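Local coordinates for 4-aminobutyrate transaminase (Acinetobacter baumannii, PDB 6WOP), which probably catalyses the pyridoxal 5'-phosphate-dependent transfer of the amino group of 4-aminobutyrate to 2-oxoglutarate, as a class-III aminotransferase, at residues Q43-I51 / M375-T383; A325-L336 / I350-V359. All blocks are in the same frame, centred on the assembly; numbering follows the deposited sequence.

In the fold
Both contacts are mostly buried and belong to one mixed sheet, in which strand 390-393 separates the strand pair of interaction 1 from the hairpin of interaction 2, with 379-384 and 356-361 as its immediate neighbours. Their centres lie about 16 Å apart and their nearest atoms about 6 Å, with no direct touch; helix 364-376 follows strand 356-361 in the chain and leads into 375-383. Interaction 1 joins parallel neighbours through backbone hydrogen bonds, with aromatic and aliphatic packing, and a second subunit packs against its Leu380, Leu382 and Ile51. Interaction 2 instead lays helix 321-342 on a hairpin through aliphatic side chains and one serine bond, reached by no other chain.

Interaction 1: residues Q43-I51 / M375-T383; sequences QFIDFAGGI and MENGLLLLT
Strand 43-46 runs parallel to 379-380, with Ile45 opposite Leu379 (CA-CA 4.7 Å) and Asp46 opposite Leu380, and three backbone bonds zip them: Ile45 N to Gly378 O, Leu380 N to Ile45 O, nearly straight at 174°, and Phe47 N to Leu380 O, more bent. At the start, the Phe44 ring turns its edge to the carbonyl oxygen of Met375, CE2 lying 3.4 Å from Met375 O, while Met375 SD stands obliquely to the ring, 4.9 Å from its centroid, a Met-aromatic contact. Trp26 stacks on the same ring. Gly378, with positive phi, is the C' residue of a Schellman motif that ends helix 364-376 and turns the chain into the strand. On the face of Ile45 and Leu379, Leu379 CD1 sits over the centre of the Phe47 ring, 3.7 Å from its centroid and 10° off the normal, a CH-pi contact; with chi1 at 177° the branch swings back toward strand 43-46, and CD1 also touches Ile45 CG2. Farther on, Ala48 CB packs on Leu382 CG at 3.6 Å and on Leu380 CD2. Asp46 OD1 fixes this bend from one face of its carboxylate: Ala48 N, 2.7 Å from Asp46 OD1, makes an Asx turn, and Gly49 N extends it to an Asx motif. One water accepts from Leu382 N and donates to Phe47 O, bridging the backbones beyond the last direct bond.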
loop_
_atom_site.group_PDB
_atom_site.type_symbol
_atom_site.label_atom_id
_atom_site.label_comp_id
_atom_site.label_asym_id
_atom_site.label_seq_id
_atom_site.Cartn_x
_atom_site.Cartn_y
_atom_site.Cartn_z
ATOM N N GLN A 43 4.170 47.189 -16.453
ATOM C CA GLN A 43 4.106 46.208 -17.527
ATOM C C GLN A 43 5.218 45.178 -17.340
ATOM O O GLN A 43 6.362 45.542 -17.024
ATOM C CB GLN A 43 4.298 46.949 -18.858
ATOM C CG GLN A 43 3.399 46.499 -19.952
ATOM C CD GLN A 43 3.483 47.396 -21.190
ATOM O OE1 GLN A 43 2.850 48.459 -21.275
ATOM N NE2 GLN A 43 4.327 46.987 -22.122
ATOM N N PHE A 44 4.886 43.897 -17.552
ATOM C CA PHE A 44 5.839 42.791 -17.468
ATOM C C PHE A 44 5.850 42.015 -18.773
ATOM O O PHE A 44 4.801 41.811 -19.396
ATOM C CB PHE A 44 5.499 41.833 -16.344
ATOM C CG PHE A 44 5.696 42.417 -15.003
ATOM C CD1 PHE A 44 4.663 43.094 -14.393
ATOM C CD2 PHE A 44 6.943 42.326 -14.347
ATOM C CE1 PHE A 44 4.833 43.664 -13.162
ATOM C CE2 PHE A 44 7.112 42.891 -13.101
ATOM C CZ PHE A 44 6.061 43.564 -12.503
ATOM N N ILE A 45 7.032 41.634 -19.227
ATOM C CA ILE A 45 7.115 40.773 -20.402
ATOM C C ILE A 45 7.004 39.367 -19.853
ATOM O O ILE A 45 7.714 39.016 -18.911
ATOM C CB ILE A 45 8.432 40.980 -21.172
ATOM C CG1 ILE A 45 8.496 42.388 -21.769
ATOM C CG2 ILE A 45 8.686 39.819 -22.187
ATOM C CD1 ILE A 45 9.903 42.829 -22.297
ATOM N N ASP A 46 6.151 38.568 -20.435
ATOM C CA ASP A 46 5.854 37.252 -19.869
ATOM C C ASP A 46 6.763 36.192 -20.497
ATOM O O ASP A 46 6.503 35.721 -21.610
ATOM C CB ASP A 46 4.370 36.957 -20.117
ATOM C CG ASP A 46 3.954 35.603 -19.585
ATOM O OD1 ASP A 46 4.717 35.030 -18.761
ATOM O OD2 ASP A 46 2.858 35.104 -20.018
ATOM N N PHE A 47 7.792 35.754 -19.771
ATOM C CA PHE A 47 8.502 34.539 -20.162
ATOM C C PHE A 47 8.066 33.315 -19.344
ATOM O O PHE A 47 8.826 32.336 -19.254
ATOM C CB PHE A 47 10.008 34.699 -19.992
ATOM C CG PHE A 47 10.718 35.439 -21.155
ATOM C CD1 PHE A 47 9.994 36.131 -22.119
ATOM C CD2 PHE A 47 12.106 35.428 -21.244
ATOM C CE1 PHE A 47 10.634 36.832 -23.177
ATOM C CE2 PHE A 47 12.744 36.097 -22.316
ATOM C CZ PHE A 47 12.009 36.812 -23.268
ATOM N N ALA A 48 6.887 33.363 -18.731
ATOM C CA ALA A 48 6.365 32.249 -17.931
ATOM C C ALA A 48 5.209 31.532 -18.581
ATOM O O ALA A 48 5.052 30.321 -18.374
ATOM C CB ALA A 48 5.884 32.747 -16.558
ATOM N N GLY A 49 4.363 32.258 -19.296
ATOM C CA GLY A 49 3.257 31.623 -19.974
ATOM C C GLY A 49 2.330 30.902 -19.018
ATOM O O GLY A 49 1.753 29.875 -19.387
ATOM N N GLY A 50 2.191 31.397 -17.788
ATOM C CA GLY A 50 1.376 30.673 -16.807
ATOM C C GLY A 50 1.891 29.271 -16.553
ATOM O O GLY A 50 1.108 28.393 -16.176
ATOM N N ILE A 51 3.202 29.050 -16.735
ATOM C CA ILE A 51 3.897 27.760 -16.661
ATOM C C ILE A 51 3.463 26.901 -17.832
ATOM O O ILE A 51 2.817 25.842 -17.619
ATOM C CB ILE A 51 3.673 26.943 -15.369
ATOM C CG1 ILE A 51 3.658 27.790 -14.081
ATOM C CG2 ILE A 51 4.767 25.905 -15.260
ATOM C CD1 ILE A 51 3.243 26.892 -12.825
ATOM N N MET A 375 12.654 40.705 -12.742
ATOM C CA MET A 375 11.380 41.149 -12.187
ATOM C C MET A 375 11.384 42.659 -11.953
ATOM O O MET A 375 10.400 43.329 -12.271
ATOM C CB MET A 375 11.054 40.423 -10.884
ATOM C CG MET A 375 9.631 40.725 -10.427
ATOM S SD MET A 375 8.545 39.629 -11.338
ATOM C CE MET A 375 9.075 38.084 -10.453
ATOM N N GLU A 376 12.484 43.214 -11.415
ATOM C CA GLU A 376 12.462 44.664 -11.201
ATOM C C GLU A 376 12.587 45.432 -12.500
ATOM O O GLU A 376 12.239 46.614 -12.533
ATOM C CB GLU A 376 13.570 45.134 -10.215
ATOM C CG GLU A 376 13.788 44.168 -9.042
ATOM C CD GLU A 376 15.244 44.035 -8.523
ATOM O OE1 GLU A 376 15.627 42.957 -8.014
ATOM O OE2 GLU A 376 16.000 45.049 -8.578
ATOM N N ASN A 377 12.960 44.795 -13.610
ATOM C CA ASN A 377 12.998 45.522 -14.876
ATOM C C ASN A 377 11.956 45.035 -15.886
ATOM O O ASN A 377 12.126 45.223 -17.098
ATOM C CB ASN A 377 14.403 45.495 -15.480
ATOM C CG ASN A 377 15.379 46.297 -14.665
ATOM O OD1 ASN A 377 15.468 47.504 -14.802
ATOM N ND2 ASN A 377 16.062 45.642 -13.758
ATOM N N GLY A 378 10.840 44.489 -15.399
ATOM C CA GLY A 378 9.688 44.218 -16.255
ATOM C C GLY A 378 9.753 42.934 -17.053
ATOM O O GLY A 378 9.213 42.868 -18.184
ATOM N N LEU A 379 10.363 41.901 -16.492
ATOM C CA LEU A 379 10.531 40.611 -17.156
ATOM C C LEU A 379 10.241 39.493 -16.150
ATOM O O LEU A 379 10.884 39.404 -15.116
ATOM C CB LEU A 379 11.951 40.483 -17.761
ATOM C CG LEU A 379 12.158 39.105 -18.402
ATOM C CD1 LEU A 379 11.184 38.842 -19.676
ATOM C CD2 LEU A 379 13.646 38.879 -18.692
ATOM N N LEU A 380 9.246 38.656 -16.438
ATOM C CA LEU A 380 8.817 37.599 -15.533
ATOM C C LEU A 380 9.500 36.308 -15.938
ATOM O O LEU A 380 9.191 35.771 -17.008
ATOM C CB LEU A 380 7.293 37.438 -15.612
ATOM C CG LEU A 380 6.652 36.251 -14.852
ATOM C CD1 LEU A 380 6.980 36.326 -13.368
ATOM C CD2 LEU A 380 5.135 36.242 -15.017
ATOM N N LEU A 381 10.350 35.763 -15.045
ATOM C CA LEU A 381 11.145 34.558 -15.279
ATOM C C LEU A 381 10.825 33.481 -14.259
ATOM O O LEU A 381 10.660 33.789 -13.074
ATOM C CB LEU A 381 12.673 34.859 -15.157
ATOM C CG LEU A 381 13.305 35.771 -16.224
ATOM C CD1 LEU A 381 14.834 36.042 -15.974
ATOM C CD2 LEU A 381 13.050 35.106 -17.577
ATOM N N LEU A 382 10.798 32.215 -14.709
ATOM C CA LEU A 382 10.643 31.068 -13.812
ATOM C C LEU A 382 11.941 30.287 -13.613
ATOM O O LEU A 382 12.730 30.126 -14.551
ATOM C CB LEU A 382 9.608 30.097 -14.350
ATOM C CG LEU A 382 8.217 30.664 -14.682
ATOM C CD1 LEU A 382 7.455 29.567 -15.390
ATOM C CD2 LEU A 382 7.507 31.117 -13.407
ATOM N N THR A 383 12.097 29.711 -12.412
ATOM C CA THR A 383 13.182 28.759 -12.147
ATOM C C THR A 383 12.656 27.325 -12.023
ATOM O O THR A 383 11.453 27.057 -12.032
ATOM C CB THR A 383 13.968 29.123 -10.886
ATOM O OG1 THR A 383 13.088 29.127 -9.748
ATOM C CG2 THR A 383 14.685 30.494 -11.059
HETATM O O HOH W 1 8.271 45.261 -19.373
HETATM O O HOH W 2 11.162 32.122 -17.451
#

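Interaction 2: residues A325-L336 / I350-V359; sequences ANELGAELVATL and IRALGSMVAV
Ser355 OG donates a hydrogen bond of 2.5 Å to Ala325 O, lying in the carbonyl plane on a lone pair (C=O...donor angle 123°), and so pins the turn of a beta hairpin to helix 321-342. Strands 350-353 and 356-359 form that hairpin, closed by a type II' turn from Leu353 to Met356, and the helix lies along one face of it: its axis comes within 9.0 Å of that of strand 356-359, at 11° between their directions, and runs antiparallel to strand 350-353. Two glycines allow the close approach at the turn. Gly329 CA meets Gly354 O at 3.4 Å in a CA-H...O contact, the oxygen filling the place a side chain on Gly329 would need, and Gly354 takes a phi of 66° at the second position of the type II' turn. Farther along, Val357 meets three helix side chains, Leu332, Val333 and Leu336. Leu332 CD2 reaches Val357 CB at 3.7 Å, the two side chains passing in opposite directions; Val333 CG2 touches Val357 CG1 and, on the neighbouring strand, Ala352 CB. Leu336 spreads over both strands: CD1 lies on Val357 CG1, CD2 on Val359 CB at 4.0 Å, and CB on Ile350 CD1. Behind this layer, Phe404 and Leu408 of helix 401-416 and Phe393 of strand 390-393 flank Leu332. Ser355 OG is also hydrogen-bonded to Tyr395 OH, and Ala325 O takes a second donor, Gly329 N at 2.9 Å, the helix's own bond.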
loop_
_atom_site.group_PDB
_atom_site.type_symbol
_atom_site.label_atom_id
_atom_site.label_comp_id
_atom_site.label_asym_id
_atom_site.label_seq_id
_atom_site.Cartn_x
_atom_site.Cartn_y
_atom_site.Cartn_z
ATOM N N ALA A 325 8.371 28.519 -32.762
ATOM C CA ALA A 325 9.068 27.929 -31.609
ATOM C C ALA A 325 10.526 27.658 -31.949
ATOM O O ALA A 325 11.433 27.917 -31.136
ATOM C CB ALA A 325 8.383 26.631 -31.177
ATOM N N ASN A 326 10.780 27.112 -33.140
ATOM C CA ASN A 326 12.176 26.849 -33.495
ATOM C C ASN A 326 12.964 28.143 -33.670
ATOM O O ASN A 326 14.122 28.237 -33.224
ATOM C CB ASN A 326 12.241 25.993 -34.753
ATOM C CG ASN A 326 11.811 24.568 -34.465
ATOM O OD1 ASN A 326 12.055 24.067 -33.373
ATOM N ND2 ASN A 326 11.157 23.920 -35.426
ATOM N N GLU A 327 12.363 29.144 -34.323
ATOM C CA GLU A 327 13.033 30.432 -34.555
ATOM C C GLU A 327 13.309 31.182 -33.262
ATOM O O GLU A 327 14.411 31.711 -33.070
ATOM C CB GLU A 327 12.196 31.338 -35.481
ATOM C CG GLU A 327 12.091 30.822 -36.865
ATOM C CD GLU A 327 10.884 31.365 -37.653
ATOM O OE1 GLU A 327 10.166 32.328 -37.206
ATOM O OE2 GLU A 327 10.661 30.767 -38.738
ATOM N N LEU A 328 12.298 31.327 -32.407
ATOM C CA LEU A 328 12.533 31.981 -31.126
ATOM C C LEU A 328 13.542 31.184 -30.282
ATOM O O LEU A 328 14.421 31.761 -29.635
ATOM C CB LEU A 328 11.206 32.145 -30.377
ATOM C CG LEU A 328 10.130 33.109 -30.908
ATOM C CD1 LEU A 328 8.810 32.783 -30.251
ATOM C CD2 LEU A 328 10.474 34.530 -30.605
ATOM N N GLY A 329 13.394 29.857 -30.210
ATOM C CA GLY A 329 14.356 29.106 -29.422
ATOM C C GLY A 329 15.774 29.283 -29.923
ATOM O O GLY A 329 16.716 29.398 -29.133
ATOM N N ALA A 330 15.957 29.273 -31.242
ATOM C CA ALA A 330 17.293 29.441 -31.771
ATOM C C ALA A 330 17.882 30.778 -31.319
ATOM O O ALA A 330 19.068 30.853 -30.954
ATOM C CB ALA A 330 17.280 29.324 -33.300
ATOM N N GLU A 331 17.062 31.846 -31.333
ATOM C CA GLU A 331 17.525 33.181 -30.985
ATOM C C GLU A 331 17.826 33.286 -29.501
ATOM O O GLU A 331 18.837 33.904 -29.097
ATOM C CB GLU A 331 16.484 34.230 -31.395
ATOM C CG GLU A 331 16.967 35.634 -31.093
ATOM C CD GLU A 331 16.066 36.742 -31.613
ATOM O OE1 GLU A 331 16.439 37.916 -31.393
ATOM O OE2 GLU A 331 15.029 36.450 -32.237
ATOM N N LEU A 332 16.954 32.692 -28.667
ATOM C CA LEU A 332 17.269 32.621 -27.250
ATOM C C LEU A 332 18.540 31.803 -26.987
ATOM O O LEU A 332 19.337 32.168 -26.112
ATOM C CB LEU A 332 16.080 32.050 -26.472
ATOM C CG LEU A 332 16.345 31.589 -25.020
ATOM C CD1 LEU A 332 16.890 32.688 -24.161
ATOM C CD2 LEU A 332 15.038 31.070 -24.375
ATOM N N VAL A 333 18.746 30.680 -27.691
ATOM C CA VAL A 333 19.948 29.892 -27.418
ATOM C C VAL A 333 21.209 30.691 -27.766
ATOM O O VAL A 333 22.181 30.710 -27.000
ATOM C CB VAL A 333 19.884 28.531 -28.145
ATOM C CG1 VAL A 333 21.244 27.857 -28.219
ATOM C CG2 VAL A 333 18.977 27.559 -27.390
ATOM N N ALA A 334 21.207 31.408 -28.898
ATOM C CA ALA A 334 22.380 32.210 -29.231
ATOM C C ALA A 334 22.650 33.262 -28.162
ATOM O O ALA A 334 23.808 33.601 -27.908
ATOM C CB ALA A 334 22.204 32.871 -30.598
ATOM N N THR A 335 21.595 33.869 -27.597
ATOM C CA THR A 335 21.772 34.813 -26.494
ATOM C C THR A 335 22.386 34.131 -25.263
ATOM O O THR A 335 23.270 34.690 -24.610
ATOM C CB THR A 335 20.422 35.439 -26.150
ATOM O OG1 THR A 335 20.136 36.425 -27.126
ATOM C CG2 THR A 335 20.446 36.172 -24.855
ATOM N N LEU A 336 21.908 32.930 -24.916
ATOM C CA LEU A 336 22.475 32.214 -23.777
ATOM C C LEU A 336 23.939 31.870 -24.020
ATOM O O LEU A 336 24.757 31.868 -23.082
ATOM C CB LEU A 336 21.664 30.953 -23.520
ATOM C CG LEU A 336 20.222 31.322 -23.125
ATOM C CD1 LEU A 336 19.504 30.046 -22.889
ATOM C CD2 LEU A 336 20.248 32.071 -21.850
ATOM N N ILE A 350 23.265 24.648 -21.211
ATOM C CA ILE A 350 22.159 25.211 -21.977
ATOM C C ILE A 350 21.427 24.028 -22.592
ATOM O O ILE A 350 22.058 23.184 -23.225
ATOM C CB ILE A 350 22.639 26.181 -23.057
ATOM C CG1 ILE A 350 23.345 27.406 -22.405
ATOM C CG2 ILE A 350 21.431 26.606 -23.898
ATOM C CD1 ILE A 350 24.167 28.344 -23.333
ATOM N N ARG A 351 20.126 23.899 -22.330
ATOM C CA ARG A 351 19.364 22.774 -22.862
ATOM C C ARG A 351 18.228 23.307 -23.709
ATOM O O ARG A 351 17.647 24.337 -23.375
ATOM C CB ARG A 351 18.796 21.902 -21.747
ATOM C CG ARG A 351 19.948 21.284 -20.928
ATOM C CD ARG A 351 19.448 20.345 -19.845
ATOM N NE ARG A 351 18.893 21.015 -18.654
ATOM C CZ ARG A 351 19.595 21.437 -17.600
ATOM N NH1 ARG A 351 20.932 21.311 -17.561
ATOM N NH2 ARG A 351 18.951 22.002 -16.582
ATOM N N ALA A 352 17.865 22.588 -24.769
ATOM C CA ALA A 352 16.903 23.186 -25.704
ATOM C C ALA A 352 16.278 22.116 -26.585
ATOM O O ALA A 352 16.991 21.288 -27.179
ATOM C CB ALA A 352 17.585 24.207 -26.589
ATOM N N LEU A 353 14.957 22.141 -26.693
ATOM C CA LEU A 353 14.295 21.518 -27.835
ATOM C C LEU A 353 13.218 22.491 -28.302
ATOM O O LEU A 353 12.302 22.779 -27.531
ATOM C CB LEU A 353 13.697 20.165 -27.461
ATOM C CG LEU A 353 13.151 19.433 -28.690
ATOM C CD1 LEU A 353 14.258 19.084 -29.635
ATOM C CD2 LEU A 353 12.387 18.184 -28.231
ATOM N N GLY A 354 13.380 23.074 -29.503
ATOM C CA GLY A 354 12.381 24.050 -29.936
ATOM C C GLY A 354 12.448 25.264 -29.025
ATOM O O GLY A 354 13.514 25.857 -28.815
ATOM N N SER A 355 11.298 25.626 -28.458
ATOM C CA SER A 355 11.318 26.704 -27.474
ATOM C C SER A 355 10.999 26.181 -26.089
ATOM O O SER A 355 10.637 26.955 -25.211
ATOM C CB SER A 355 10.353 27.842 -27.866
ATOM O OG SER A 355 10.987 28.758 -28.795
ATOM N N MET A 356 11.355 24.910 -25.847
ATOM C CA MET A 356 11.539 24.402 -24.495
ATOM C C MET A 356 13.033 24.548 -24.210
ATOM O O MET A 356 13.827 23.642 -24.505
ATOM C CB MET A 356 11.057 22.960 -24.372
ATOM C CG MET A 356 10.219 22.752 -23.170
ATOM S SD MET A 356 9.432 21.180 -23.151
ATOM C CE MET A 356 9.126 21.111 -21.408
ATOM N N VAL A 357 13.417 25.729 -23.683
ATOM C CA VAL A 357 14.809 26.140 -23.487
ATOM C C VAL A 357 15.035 26.492 -22.025
ATOM O O VAL A 357 14.189 27.146 -21.399
ATOM C CB VAL A 357 15.194 27.369 -24.360
ATOM C CG1 VAL A 357 16.719 27.741 -24.166
ATOM C CG2 VAL A 357 14.883 27.124 -25.800
ATOM N N ALA A 358 16.214 26.128 -21.510
ATOM C CA ALA A 358 16.588 26.441 -20.137
ATOM C C ALA A 358 18.078 26.718 -20.058
ATOM O O ALA A 358 18.863 26.147 -20.814
ATOM C CB ALA A 358 16.255 25.289 -19.189
ATOM N N VAL A 359 18.474 27.525 -19.069
ATOM C CA VAL A 359 19.880 27.764 -18.749
ATOM C C VAL A 359 20.125 27.351 -17.294
ATOM O O VAL A 359 19.335 27.686 -16.404
ATOM C CB VAL A 359 20.294 29.218 -18.994
ATOM C CG1 VAL A 359 19.590 30.175 -18.034
ATOM C CG2 VAL A 359 21.827 29.340 -18.911
#